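Local coordinates for carboxysome shell vertex protein CcmL (Synechocystis sp., PDB 2QW7) that probably forms, as a homopentamer, the vertices of the carboxysome shell, the polyhedral compartment in which RuBisCO is sequestered, at residues Thr84-Ala88 against Ser89-Tyr93. Sequence-based numbering, arbitrary orientation.
Sequences TVNVA and SGSLY
The torsions of L92 (chi1 172°, chi2 -82°) bring its CD1 to V85, 4.1 Å from V85 CB, and CG1 of V85, anti to the backbone N (chi1 -177°), puts that methyl beside the same CD1. The two side chains then lie alongside one another, pointing the same way. Y93 comes to the same valine from another direction, the two side chains crossing at roughly a right angle, and Y93 CB rests 3.8 Å from V85 CG2. One residue thus faces two across the strands, which is a classic beta bulge.

The backbone tells the same story. The carbonyl O of V85 takes two N-H groups: L92 N at 2.6 Å, nearly in line with the C=O bond, and Y93 N at 3.3 Å, on a lone pair in the carbonyl plane. V85 N in turn donates to Y93 O at 2.9 Å, and the CA of T84 lies close to that same oxygen. Past the bulge the register has slipped by one, putting N86 opposite S91 in a non-hydrogen-bonded pair, their side chains on the other face from V85 and Y93.

Toward the tip, V87 N donates to G90 O (2.7 Å), while the return bond from G90 N to V87 O is weak. A88 and S89 are the middle residues of the tight turn, with angles near those of a type I turn. G90 follows with a positive phi, where there is no room for a CB beside the carbonyl O of S89.

The whole is the turn end of the beta hairpin formed by strands 76-86 and 91-94, at the surface of the subunit. W54 of strand 54-59 touches V85 and L92 and stacks on the Y93 ring. T84-N86 also pair antiparallel with a strand of a neighbouring subunit, carrying the sheet across the pentamer interface, where V87 packs on L26 of that subunit.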
ATOM      1  N   THR A  84      -4.626 -21.023 -16.520  1.00 30.20           N
ATOM      2  CA  THR A  84      -3.846 -20.443 -17.614  1.00 28.79           C
ATOM      3  C   THR A  84      -3.709 -18.915 -17.568  1.00 28.85           C
ATOM      4  O   THR A  84      -4.630 -18.165 -17.122  1.00 25.24           O
ATOM      5  CB  THR A  84      -4.450 -20.806 -18.999  1.00 34.96           C
ATOM      6  OG1 THR A  84      -5.885 -20.580 -19.022  1.00 31.80           O
ATOM      7  CG2 THR A  84      -4.125 -22.262 -19.356  1.00 36.75           C
ATOM      8  N   VAL A  85      -2.524 -18.504 -18.021  1.00 29.96           N
ATOM      9  CA  VAL A  85      -2.182 -17.105 -18.263  1.00 31.49           C
ATOM     10  C   VAL A  85      -1.875 -16.975 -19.757  1.00 34.48           C
ATOM     11  O   VAL A  85      -0.832 -17.449 -20.217  1.00 35.49           O
ATOM     12  CB  VAL A  85      -0.889 -16.599 -17.618  1.00 29.23           C
ATOM     13  CG1 VAL A  85      -0.773 -15.128 -17.931  1.00 30.23           C
ATOM     14  CG2 VAL A  85      -0.839 -16.860 -16.131  1.00 25.44           C
ATOM     15  N   ASN A  86      -2.758 -16.271 -20.472  1.00 36.60           N
ATOM     16  CA  ASN A  86      -2.663 -16.092 -21.927  1.00 37.14           C
ATOM     17  C   ASN A  86      -2.235 -14.676 -22.362  1.00 38.45           C
ATOM     18  O   ASN A  86      -2.994 -13.713 -22.112  1.00 37.33           O
ATOM     19  CB  ASN A  86      -4.054 -16.380 -22.556  1.00 38.85           C
ATOM     20  CG  ASN A  86      -4.523 -17.859 -22.433  1.00 37.01           C
ATOM     21  OD1 ASN A  86      -5.614 -18.149 -21.919  1.00 35.68           O
ATOM     22  ND2 ASN A  86      -3.707 -18.774 -22.906  1.00 32.51           N
ATOM     23  N   VAL A  87      -1.068 -14.566 -23.019  1.00 38.69           N
ATOM     24  CA  VAL A  87      -0.551 -13.287 -23.500  1.00 41.00           C
ATOM     25  C   VAL A  87      -0.639 -13.172 -25.033  1.00 44.20           C
ATOM     26  O   VAL A  87      -1.307 -13.972 -25.681  1.00 46.58           O
ATOM     27  CB  VAL A  87       0.846 -12.990 -22.929  1.00 41.59           C
ATOM     28  CG1 VAL A  87       0.724 -12.859 -21.424  1.00 41.99           C
ATOM     29  CG2 VAL A  87       1.885 -14.040 -23.346  1.00 39.87           C
ATOM     30  N   ALA A  88      -0.011 -12.156 -25.626  1.00 47.42           N
ATOM     31  CA  ALA A  88      -0.039 -11.991 -27.098  1.00 47.52           C
ATOM     32  C   ALA A  88       0.801 -13.067 -27.782  1.00 49.33           C
ATOM     33  O   ALA A  88       0.410 -13.562 -28.837  1.00 50.29           O
ATOM     34  CB  ALA A  88       0.430 -10.584 -27.523  1.00 48.70           C
ATOM     35  N   SER A  89       1.944 -13.424 -27.187  1.00 50.35           N
ATOM     36  CA  SER A  89       2.809 -14.479 -27.735  1.00 49.90           C
ATOM     37  C   SER A  89       2.118 -15.836 -27.686  1.00 50.30           C
ATOM     38  O   SER A  89       2.436 -16.734 -28.451  1.00 52.31           O
ATOM     39  CB  SER A  89       4.116 -14.598 -26.946  1.00 54.19           C
ATOM     40  OG  SER A  89       4.959 -13.473 -27.125  1.00 57.51           O
ATOM     41  N   GLY A  90       1.195 -15.983 -26.746  1.00 50.77           N
ATOM     42  CA  GLY A  90       0.444 -17.218 -26.536  1.00 48.81           C
ATOM     43  C   GLY A  90       0.298 -17.495 -25.047  1.00 48.62           C
ATOM     44  O   GLY A  90       0.252 -16.569 -24.235  1.00 49.14           O
ATOM     45  N   SER A  91       0.245 -18.767 -24.663  1.00 48.47           N
ATOM     46  CA  SER A  91       0.106 -19.098 -23.236  1.00 46.86           C
ATOM     47  C   SER A  91       1.443 -18.924 -22.504  1.00 47.28           C
ATOM     48  O   SER A  91       2.503 -19.400 -22.951  1.00 48.34           O
ATOM     49  CB  SER A  91      -0.473 -20.485 -22.973  1.00 46.05           C
ATOM     50  OG  SER A  91      -1.868 -20.529 -23.225  1.00 43.71           O
ATOM     51  N   LEU A  92       1.394 -18.183 -21.404  1.00 45.61           N
ATOM     52  CA  LEU A  92       2.595 -17.980 -20.572  1.00 44.74           C
ATOM     53  C   LEU A  92       2.619 -19.070 -19.497  1.00 44.18           C
ATOM     54  O   LEU A  92       3.661 -19.478 -18.992  1.00 43.53           O
ATOM     55  CB  LEU A  92       2.663 -16.549 -20.034  1.00 43.88           C
ATOM     56  CG  LEU A  92       3.676 -16.068 -19.000  1.00 42.54           C
ATOM     57  CD1 LEU A  92       3.199 -16.444 -17.614  1.00 41.68           C
ATOM     58  CD2 LEU A  92       5.112 -16.540 -19.293  1.00 46.94           C
ATOM     59  N   TYR A  93       1.428 -19.572 -19.202  1.00 41.93           N
ATOM     60  CA  TYR A  93       1.263 -20.616 -18.231  1.00 40.79           C
ATOM     61  C   TYR A  93       0.014 -21.431 -18.494  1.00 42.34           C
ATOM     62  O   TYR A  93      -1.029 -20.881 -18.826  1.00 42.29           O
ATOM     63  CB  TYR A  93       1.141 -19.991 -16.851  1.00 32.87           C
ATOM     64  CG  TYR A  93       1.025 -21.014 -15.782  1.00 31.68           C
ATOM     65  CD1 TYR A  93      -0.208 -21.235 -15.095  1.00 29.80           C
ATOM     66  CD2 TYR A  93       2.133 -21.810 -15.494  1.00 27.80           C
ATOM     67  CE1 TYR A  93      -0.285 -22.205 -14.110  1.00 29.75           C
ATOM     68  CE2 TYR A  93       2.075 -22.779 -14.538  1.00 31.49           C
ATOM     69  CZ  TYR A  93       0.884 -22.984 -13.845  1.00 33.34           C
ATOM     70  OH  TYR A  93       0.960 -23.984 -12.896  1.00 34.81           O
TER